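Local coordinates for DsbA family protein (Salmonella typhimurium, PDB 7JVE) that works as a trimeric thioredoxin-like enzyme of the DsbA family with both thiol oxidase and disulfide isomerase activities, at residues A[26-29]-A[30-34]; A[121-124]-A[125-129]; A[238-241]-A[242-246]. All blocks are in the same frame, centred on the assembly; numbering follows the deposited sequence.

Contact 1. Residues A[26-29]-A[30-34]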
ATOM      1  N   GLU A  26      28.346 -20.305   1.611  1.00 46.04           N
ATOM      2  CA  GLU A  26      27.370 -20.867   0.681  1.00 47.34           C
ATOM      3  C   GLU A  26      26.464 -21.882   1.364  1.00 44.31           C
ATOM      4  O   GLU A  26      25.240 -21.858   1.180  1.00 45.19           O
ATOM      5  CB  GLU A  26      28.061 -21.514  -0.521  1.00 49.95           C
ATOM      6  CG  GLU A  26      27.089 -21.690  -1.682  1.00 55.86           C
ATOM      7  CD  GLU A  26      27.748 -22.093  -2.983  1.00 68.52           C
ATOM      8  OE1 GLU A  26      27.088 -21.959  -4.040  1.00 76.74           O
ATOM      9  OE2 GLU A  26      28.914 -22.541  -2.954  1.00 73.48           O
ATOM     10  N   VAL A  27      27.041 -22.795   2.144  1.00 42.34           N
ATOM     11  CA  VAL A  27      26.219 -23.848   2.729  1.00 46.48           C
ATOM     12  C   VAL A  27      25.224 -23.251   3.725  1.00 44.25           C
ATOM     13  O   VAL A  27      24.047 -23.622   3.746  1.00 43.98           O
ATOM     14  CB  VAL A  27      27.105 -24.937   3.368  1.00 46.59           C
ATOM     15  CG1 VAL A  27      27.846 -24.413   4.582  1.00 47.74           C
ATOM     16  CG2 VAL A  27      26.292 -26.150   3.688  1.00 48.64           C
ATOM     17  N   VAL A  28      25.666 -22.290   4.537  1.00 43.22           N
ATOM     18  CA  VAL A  28      24.748 -21.674   5.489  1.00 40.81           C
ATOM     19  C   VAL A  28      23.725 -20.798   4.771  1.00 43.58           C
ATOM     20  O   VAL A  28      22.545 -20.767   5.150  1.00 44.02           O
ATOM     21  CB  VAL A  28      25.528 -20.880   6.550  1.00 39.29           C
ATOM     22  CG1 VAL A  28      24.560 -20.086   7.451  1.00 38.32           C
ATOM     23  CG2 VAL A  28      26.404 -21.809   7.378  1.00 39.37           C
ATOM     24  N   ALA A  29      24.151 -20.058   3.739  1.00 38.81           N
ATOM     25  CA  ALA A  29      23.201 -19.241   2.987  1.00 39.83           C
ATOM     26  C   ALA A  29      22.135 -20.108   2.338  1.00 43.38           C
ATOM     27  O   ALA A  29      20.949 -19.753   2.323  1.00 42.79           O
ATOM     28  CB  ALA A  29      23.922 -18.408   1.926  1.00 41.01           C
ATOM     29  N   THR A  30      22.538 -21.262   1.809  1.00 41.99           N
ATOM     30  CA  THR A  30      21.572 -22.199   1.255  1.00 42.64           C
ATOM     31  C   THR A  30      20.604 -22.681   2.332  1.00 43.62           C
ATOM     32  O   THR A  30      19.383 -22.691   2.125  1.00 47.13           O
ATOM     33  CB  THR A  30      22.315 -23.370   0.618  1.00 42.80           C
ATOM     34  OG1 THR A  30      22.989 -22.904  -0.555  1.00 45.83           O
ATOM     35  CG2 THR A  30      21.348 -24.458   0.228  1.00 42.78           C
ATOM     36  N   TYR A  31      21.132 -23.084   3.495  1.00 40.61           N
ATOM     37  CA  TYR A  31      20.271 -23.442   4.618  1.00 42.84           C
ATOM     38  C   TYR A  31      19.262 -22.340   4.920  1.00 42.91           C
ATOM     39  O   TYR A  31      18.094 -22.617   5.215  1.00 42.50           O
ATOM     40  CB  TYR A  31      21.110 -23.737   5.862  1.00 41.32           C
ATOM     41  CG  TYR A  31      20.298 -23.857   7.140  1.00 41.61           C
ATOM     42  CD1 TYR A  31      19.903 -22.725   7.845  1.00 42.50           C
ATOM     43  CD2 TYR A  31      19.942 -25.099   7.652  1.00 44.42           C
ATOM     44  CE1 TYR A  31      19.162 -22.828   9.014  1.00 42.97           C
ATOM     45  CE2 TYR A  31      19.205 -25.215   8.828  1.00 46.70           C
ATOM     46  CZ  TYR A  31      18.817 -24.072   9.503  1.00 47.48           C
ATOM     47  OH  TYR A  31      18.083 -24.163  10.671  1.00 48.74           O
ATOM     48  N   LEU A  32      19.701 -21.082   4.862  1.00 43.55           N
ATOM     49  CA  LEU A  32      18.829 -19.973   5.227  1.00 40.07           C
ATOM     50  C   LEU A  32      17.775 -19.717   4.160  1.00 41.34           C
ATOM     51  O   LEU A  32      16.639 -19.347   4.477  1.00 40.12           O
ATOM     52  CB  LEU A  32      19.661 -18.723   5.458  1.00 36.68           C
ATOM     53  CG  LEU A  32      20.603 -18.874   6.628  1.00 38.15           C
ATOM     54  CD1 LEU A  32      21.675 -17.776   6.549  1.00 39.70           C
ATOM     55  CD2 LEU A  32      19.772 -18.779   7.886  1.00 37.69           C
ATOM     56  N   ALA A  33      18.141 -19.880   2.890  1.00 41.47           N
ATOM     57  CA  ALA A  33      17.147 -19.759   1.834  1.00 39.96           C
ATOM     58  C   ALA A  33      16.031 -20.781   2.019  1.00 40.10           C
ATOM     59  O   ALA A  33      14.881 -20.517   1.640  1.00 38.73           O
ATOM     60  CB  ALA A  33      17.819 -19.914   0.469  1.00 37.85           C
ATOM     61  N   GLU A  34      16.348 -21.929   2.632  1.00 39.96           N
ATOM     62  CA  GLU A  34      15.404 -23.026   2.831  1.00 41.88           C
ATOM     63  C   GLU A  34      14.691 -22.964   4.177  1.00 41.37           C
ATOM     64  O   GLU A  34      13.640 -23.592   4.336  1.00 45.87           O
ATOM     65  CB  GLU A  34      16.121 -24.382   2.710  1.00 44.66           C
ATOM     66  CG  GLU A  34      16.523 -24.765   1.280  1.00 52.43           C
ATOM     67  CD  GLU A  34      17.589 -25.870   1.213  1.00 61.86           C
ATOM     68  OE1 GLU A  34      18.136 -26.108   0.106  1.00 59.43           O
ATOM     69  OE2 GLU A  34      17.860 -26.520   2.254  1.00 61.26           O
TER

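Contact 2. Residues A[121-124]-A[125-129]. With EDO (1,2-ethanediol), chain H.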
ATOM      1  N   PHE A 121       3.184  25.602   5.396  1.00 20.91           N
ATOM      2  CA  PHE A 121       4.127  25.340   4.319  1.00 23.12           C
ATOM      3  C   PHE A 121       3.426  24.566   3.207  1.00 23.46           C
ATOM      4  O   PHE A 121       2.350  23.993   3.421  1.00 22.22           O
ATOM      5  CB  PHE A 121       5.373  24.585   4.833  1.00 20.02           C
ATOM      6  CG  PHE A 121       5.180  23.077   4.996  1.00 21.62           C
ATOM      7  CD1 PHE A 121       4.250  22.571   5.887  1.00 22.33           C
ATOM      8  CD2 PHE A 121       5.973  22.176   4.291  1.00 26.63           C
ATOM      9  CE1 PHE A 121       4.077  21.176   6.058  1.00 22.13           C
ATOM     10  CE2 PHE A 121       5.814  20.789   4.454  1.00 27.78           C
ATOM     11  CZ  PHE A 121       4.853  20.288   5.340  1.00 23.29           C
ATOM     12  N   PRO A 122       4.011  24.533   1.991  1.00 23.16           N
ATOM     13  CA  PRO A 122       3.374  23.840   0.862  1.00 22.04           C
ATOM     14  C   PRO A 122       4.008  22.490   0.562  1.00 22.04           C
ATOM     15  O   PRO A 122       5.219  22.430   0.324  1.00 23.71           O
ATOM     16  CB  PRO A 122       3.617  24.804  -0.300  1.00 23.31           C
ATOM     17  CG  PRO A 122       4.884  25.570   0.112  1.00 23.67           C
ATOM     18  CD  PRO A 122       5.207  25.262   1.552  1.00 20.22           C
ATOM     19  N   ILE A 123       3.209  21.417   0.527  1.00 22.98           N
ATOM     20  CA  ILE A 123       3.763  20.086   0.280  1.00 25.51           C
ATOM     21  C   ILE A 123       4.320  19.988  -1.136  1.00 26.79           C
ATOM     22  O   ILE A 123       5.365  19.374  -1.360  1.00 29.07           O
ATOM     23  CB  ILE A 123       2.699  19.007   0.538  1.00 27.44           C
ATOM     24  CG1 ILE A 123       2.371  18.932   2.020  1.00 21.78           C
ATOM     25  CG2 ILE A 123       3.156  17.640   0.003  1.00 25.78           C
ATOM     26  CD1 ILE A 123       1.306  17.916   2.320  1.00 27.45           C
ATOM     27  N   PHE A 124       3.646  20.591  -2.106  1.00 22.19           N
ATOM     28  CA  PHE A 124       4.085  20.538  -3.493  1.00 28.39           C
ATOM     29  C   PHE A 124       4.283  21.944  -4.054  1.00 29.93           C
ATOM     30  O   PHE A 124       3.690  22.930  -3.592  1.00 25.12           O
ATOM     31  CB  PHE A 124       3.088  19.778  -4.389  1.00 24.55           C
ATOM     32  CG  PHE A 124       2.923  18.325  -4.037  1.00 30.97           C
ATOM     33  CD1 PHE A 124       3.951  17.410  -4.270  1.00 28.53           C
ATOM     34  CD2 PHE A 124       1.730  17.867  -3.498  1.00 30.54           C
ATOM     35  CE1 PHE A 124       3.793  16.074  -3.962  1.00 29.90           C
ATOM     36  CE2 PHE A 124       1.564  16.532  -3.189  1.00 31.09           C
ATOM     37  CZ  PHE A 124       2.597  15.633  -3.421  1.00 33.92           C
ATOM     38  N   SER A 125       5.124  22.004  -5.084  1.00 29.78           N
ATOM     39  CA  SER A 125       5.417  23.258  -5.769  1.00 29.81           C
ATOM     40  C   SER A 125       4.147  23.970  -6.244  1.00 29.53           C
ATOM     41  O   SER A 125       4.014  25.191  -6.087  1.00 28.58           O
ATOM     42  CB  SER A 125       6.355  22.964  -6.944  1.00 32.41           C
ATOM     43  OG  SER A 125       6.302  24.017  -7.883  1.00 41.20           O
ATOM     44  N   SER A 126       3.194  23.226  -6.822  1.00 29.36           N
ATOM     45  CA  SER A 126       1.971  23.851  -7.324  1.00 27.93           C
ATOM     46  C   SER A 126       1.119  24.445  -6.208  1.00 26.67           C
ATOM     47  O   SER A 126       0.192  25.220  -6.492  1.00 25.04           O
ATOM     48  CB  SER A 126       1.126  22.842  -8.118  1.00 27.99           C
ATOM     49  OG  SER A 126       0.757  21.754  -7.289  1.00 31.04           O
ATOM     50  N   ARG A 127       1.398  24.110  -4.949  1.00 23.49           N
ATOM     51  CA  ARG A 127       0.597  24.700  -3.887  1.00 25.10           C
ATOM     52  C   ARG A 127       1.093  26.069  -3.437  1.00 23.36           C
ATOM     53  O   ARG A 127       0.376  26.749  -2.698  1.00 22.71           O
ATOM     54  CB  ARG A 127       0.513  23.743  -2.700  1.00 27.35           C
ATOM     55  CG  ARG A 127      -0.127  22.432  -3.121  1.00 26.94           C
ATOM     56  CD  ARG A 127      -0.509  21.587  -1.963  1.00 26.46           C
ATOM     57  NE  ARG A 127      -1.103  20.345  -2.429  1.00 29.37           N
ATOM     58  CZ  ARG A 127      -1.344  19.318  -1.640  1.00 28.03           C
ATOM     59  NH1 ARG A 127      -1.045  19.402  -0.350  1.00 22.42           N
ATOM     60  NH2 ARG A 127      -1.864  18.212  -2.142  1.00 32.51           N
ATOM     61  N   TRP A 128       2.264  26.512  -3.885  1.00 24.08           N
ATOM     62  CA  TRP A 128       2.813  27.770  -3.380  1.00 21.71           C
ATOM     63  C   TRP A 128       1.852  28.943  -3.507  1.00 21.96           C
ATOM     64  O   TRP A 128       1.687  29.675  -2.522  1.00 21.66           O
ATOM     65  CB  TRP A 128       4.141  28.061  -4.083  1.00 22.61           C
ATOM     66  CG  TRP A 128       5.227  27.231  -3.544  1.00 28.49           C
ATOM     67  CD1 TRP A 128       5.211  25.878  -3.359  1.00 29.48           C
ATOM     68  CD2 TRP A 128       6.505  27.680  -3.111  1.00 29.90           C
ATOM     69  NE1 TRP A 128       6.404  25.461  -2.846  1.00 27.05           N
ATOM     70  CE2 TRP A 128       7.216  26.548  -2.672  1.00 29.28           C
ATOM     71  CE3 TRP A 128       7.123  28.933  -3.054  1.00 35.08           C
ATOM     72  CZ2 TRP A 128       8.521  26.625  -2.177  1.00 31.87           C
ATOM     73  CZ3 TRP A 128       8.431  29.009  -2.570  1.00 39.67           C
ATOM     74  CH2 TRP A 128       9.110  27.858  -2.136  1.00 35.83           C
ATOM     75  N   PRO A 129       1.174  29.171  -4.638  1.00 22.51           N
ATOM     76  CA  PRO A 129       0.247  30.323  -4.685  1.00 22.63           C
ATOM     77  C   PRO A 129      -0.871  30.252  -3.643  1.00 22.32           C
ATOM     78  O   PRO A 129      -1.136  31.250  -2.955  1.00 21.43           O
ATOM     79  CB  PRO A 129      -0.279  30.292  -6.133  1.00 25.02           C
ATOM     80  CG  PRO A 129       0.750  29.493  -6.919  1.00 23.33           C
ATOM     81  CD  PRO A 129       1.263  28.466  -5.935  1.00 22.31           C
TER
HETATM   82  C1  EDO H 302       8.453  26.593  -6.427  1.00 35.38           C
HETATM   83  O1  EDO H 302       8.293  25.279  -5.905  1.00 43.75           O
HETATM   84  C2  EDO H 302       7.074  27.111  -6.827  1.00 40.75           C
HETATM   85  O2  EDO H 302       7.187  28.473  -7.279  1.00 43.12           O
HETATM   86  O   HOH W   1       7.436  22.307  -1.959  1.00 34.56           O

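Contact 3. Residues A[238-241]-A[242-246]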
ATOM      1  N   GLY A 238       2.425  13.931  11.063  1.00 21.39           N
ATOM      2  CA  GLY A 238       1.184  14.686  11.037  1.00 21.56           C
ATOM      3  C   GLY A 238      -0.032  13.831  11.333  1.00 23.93           C
ATOM      4  O   GLY A 238      -0.982  14.300  11.950  1.00 25.78           O
ATOM      5  N   SER A 239      -0.012  12.559  10.918  1.00 22.20           N
ATOM      6  CA  SER A 239      -1.051  11.599  11.284  1.00 24.24           C
ATOM      7  C   SER A 239      -0.684  10.941  12.618  1.00 27.47           C
ATOM      8  O   SER A 239       0.276  10.165  12.701  1.00 24.65           O
ATOM      9  CB  SER A 239      -1.235  10.549  10.192  1.00 24.91           C
ATOM     10  OG  SER A 239      -2.070   9.518  10.658  1.00 27.14           O
ATOM     11  N   THR A 240      -1.460  11.240  13.655  1.00 28.66           N
ATOM     12  CA  THR A 240      -1.213  10.711  14.986  1.00 26.47           C
ATOM     13  C   THR A 240      -2.531  10.716  15.755  1.00 30.42           C
ATOM     14  O   THR A 240      -3.607  10.896  15.177  1.00 32.80           O
ATOM     15  CB  THR A 240      -0.104  11.516  15.680  1.00 27.77           C
ATOM     16  OG1 THR A 240       0.167  10.933  16.952  1.00 29.18           O
ATOM     17  CG2 THR A 240      -0.501  12.983  15.869  1.00 24.78           C
ATOM     18  N   THR A 241      -2.453  10.492  17.063  1.00 32.39           N
ATOM     19  CA  THR A 241      -3.623  10.461  17.928  1.00 32.99           C
ATOM     20  C   THR A 241      -3.498  11.544  18.989  1.00 32.68           C
ATOM     21  O   THR A 241      -2.409  12.071  19.243  1.00 29.79           O
ATOM     22  CB  THR A 241      -3.776   9.094  18.618  1.00 36.87           C
ATOM     23  OG1 THR A 241      -2.666   8.896  19.505  1.00 37.12           O
ATOM     24  CG2 THR A 241      -3.819   7.948  17.587  1.00 31.96           C
ATOM     25  N   GLN A 242      -4.626  11.854  19.632  1.00 33.46           N
ATOM     26  CA  GLN A 242      -4.596  12.785  20.761  1.00 35.53           C
ATOM     27  C   GLN A 242      -3.758  12.238  21.916  1.00 36.14           C
ATOM     28  O   GLN A 242      -2.988  12.974  22.540  1.00 34.52           O
ATOM     29  CB  GLN A 242      -6.016  13.093  21.237  1.00 38.50           C
ATOM     30  CG  GLN A 242      -6.081  14.123  22.370  1.00 37.92           C
ATOM     31  CD  GLN A 242      -7.449  14.795  22.482  1.00 42.63           C
ATOM     32  OE1 GLN A 242      -8.253  14.726  21.555  1.00 43.24           O
ATOM     33  NE2 GLN A 242      -7.729  15.418  23.642  1.00 40.30           N
ATOM     34  N   ASP A 243      -3.906  10.950  22.229  1.00 37.49           N
ATOM     35  CA  ASP A 243      -3.117  10.360  23.305  1.00 38.15           C
ATOM     36  C   ASP A 243      -1.624  10.476  23.034  1.00 37.52           C
ATOM     37  O   ASP A 243      -0.844  10.796  23.938  1.00 40.70           O
ATOM     38  CB  ASP A 243      -3.505   8.900  23.493  1.00 41.24           C
ATOM     39  CG  ASP A 243      -4.814   8.747  24.223  1.00 58.20           C
ATOM     40  OD1 ASP A 243      -5.328   9.780  24.721  1.00 62.46           O
ATOM     41  OD2 ASP A 243      -5.332   7.603  24.287  1.00 68.04           O
ATOM     42  N   MET A 244      -1.204  10.202  21.802  1.00 34.41           N
ATOM     43  CA  MET A 244       0.217  10.255  21.497  1.00 35.72           C
ATOM     44  C   MET A 244       0.749  11.685  21.652  1.00 34.87           C
ATOM     45  O   MET A 244       1.811  11.909  22.245  1.00 33.68           O
ATOM     46  CB  MET A 244       0.448   9.720  20.081  1.00 37.84           C
ATOM     47  CG  MET A 244       1.908   9.598  19.698  1.00 41.72           C
ATOM     48  SD  MET A 244       2.600   8.181  20.623  1.00 57.65           S
ATOM     49  CE  MET A 244       1.585   6.835  20.017  1.00 54.85           C
ATOM     50  N   LEU A 245       0.010  12.669  21.142  1.00 30.37           N
ATOM     51  CA  LEU A 245       0.447  14.048  21.299  1.00 30.45           C
ATOM     52  C   LEU A 245       0.409  14.469  22.764  1.00 32.37           C
ATOM     53  O   LEU A 245       1.282  15.213  23.224  1.00 29.77           O
ATOM     54  CB  LEU A 245      -0.411  14.975  20.438  1.00 28.29           C
ATOM     55  CG  LEU A 245      -0.019  15.027  18.962  1.00 29.76           C
ATOM     56  CD1 LEU A 245      -1.104  15.722  18.152  1.00 30.25           C
ATOM     57  CD2 LEU A 245       1.344  15.700  18.755  1.00 25.81           C
ATOM     58  N   GLN A 246      -0.586  13.990  23.516  1.00 32.74           N
ATOM     59  CA  GLN A 246      -0.666  14.341  24.929  1.00 30.37           C
ATOM     60  C   GLN A 246       0.529  13.784  25.708  1.00 32.65           C
ATOM     61  O   GLN A 246       1.089  14.473  26.567  1.00 33.45           O
ATOM     62  CB  GLN A 246      -1.979  13.841  25.541  1.00 31.08           C
ATOM     63  CG  GLN A 246      -2.249  14.435  26.954  1.00 33.57           C
ATOM     64  CD  GLN A 246      -2.376  15.981  26.920  1.00 38.83           C
ATOM     65  OE1 GLN A 246      -3.261  16.528  26.250  1.00 37.57           O
ATOM     66  NE2 GLN A 246      -1.503  16.671  27.643  1.00 33.23           N
TER

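Contact 1. Residues A[26-29]-A[30-34]
Leu32 lays its CD1 methyl alongside CG1 of Val28, one helical turn earlier, at 3.8 Å; the two side chains run next to each other and point the same way. The Leu32 branch also passes close over the turn, with CG 3.1 Å from the carbonyl oxygen of Val28, the same oxygen that accepts from Leu32 N at 2.9 Å. On another side of the helix the carbonyl oxygen of Glu26 is gripped twice by Thr30. Thr30 N reaches it at 2.8 Å, and Thr30 OG1 donates to it at 3.0 Å from the other face of the carbonyl plane. OG1 stands anti to the carbonyl carbon of its own residue (chi1 -69°), which swings the hydroxyl back toward the preceding turn and ties up a polar group within the helix. Tyr31 N to Val27 O and Ala33 N to Ala29 O continue the regular i to i+4 bonding. All of this lies on helix 21-34, far from the centre of its own chain, where it packs against both other subunits: Val28 meets Val28 of each, and Leu32 meets Leu32 of the third subunit. Within the chain, Tyr31 stacks on His35, ahead of helix 37-64.

Contact 2. Residues A[121-124]-A[125-129]
The indole of Trp128 is sandwiched: CG of Pro122 lies over one face, O1 of a 1,2-ethanediol, probably from the crystallisation liquor, over the opposite one, and the carbonyl oxygen of Phe124 meets its edge, 3.3 Å from CD1. The proline contact is a CH-pi interaction, with Pro122 CG 3.6 Å from the centroid of the five-membered ring. A water near the indole plane donates to Pro122 O and accepts a weak bond from Trp128 NE1. The other flat pair is Phe124 and Arg127, whose planes stand 85° apart. Phe124 CD2 sits over a face of the guanidinium, 3.9 Å from Arg127 CZ, while Arg127 NE and NH2 lie at the phenyl edge, near its plane: a T-shaped arrangement. The Arg127 chain, extended from CG to NE, carries the group along Phe124 and places NH1 3.9 Å from Ile123 CD1. Within the protein, two salt bridges hold this charged end, NH2 to Glu164 and NH1 to Asp91. Arg127 N donates to Phe124 O at 2.9 Å, closing the turn into helix 128-145. Ile123 touches Cys94 and Pro217. The loop thus packs beside the Cys94-Cys97 disulfide, presumably the redox-active CxxC of the thioredoxin fold.

Contact 3. Residues A[238-241]-A[242-246]
With chi1 at 65°, Thr241 holds OG1 between its backbone N and carbonyl carbon, turned to meet the first turn of the helix, where it accepts from Met244 N at 3.0 Å. The N-H...O angle of 158° makes this a fairly straight capping bond. Thr240 takes a different rotation: OG1 lies anti to the backbone N (chi1 -177°), which sends the hydroxyl against Met244, 3.4 Å from its CB, while the methyl CG2 goes to Leu245. There CG2 crosses the leucine branch at 3.6 Å from CD1. Met244 CB is thus touched by both threonine hydroxyls, from directions roughly at right angles, and the rest of its chain bends away at chi2 and chi3. The backbone joins in as well, since Leu245 N donates to Thr241 O at 3.1 Å, the first i to i+4 bond across the junction. Leu245 and Thr240 both rest on Phe219 of strand 218-223, and Leu245 also reaches Leu107 of helix 95-110, so the apolar side of the junction faces the protein interior. Thr241 itself packs on Thr174 of the third subunit. This is a threonine N-cap, opening the C-terminal helix 242-253 after strand 234-237, outermost in this chain's thioredoxin-fold sheet.

From the N terminus the three contacts come in series, none nesting in or crossing another. Contact 1 stays within one helix and closes no loop; it falls in the stalk of helices ahead of the thioredoxin-like body. Contact 2 closes the turn from strand 115-120 into helix 128-145, and contact 3 the turn from strand 234-237 into helix 242-253, so both join the central sheet to helices. Their nearest atoms are about 9 Å apart without touching, whereas the nearest atoms of contacts 1 and 2 are about 39 Å apart. All three meet the third subunit, and contact 1 the second as well, so both the stalk and the thioredoxin-like body take part in the trimer.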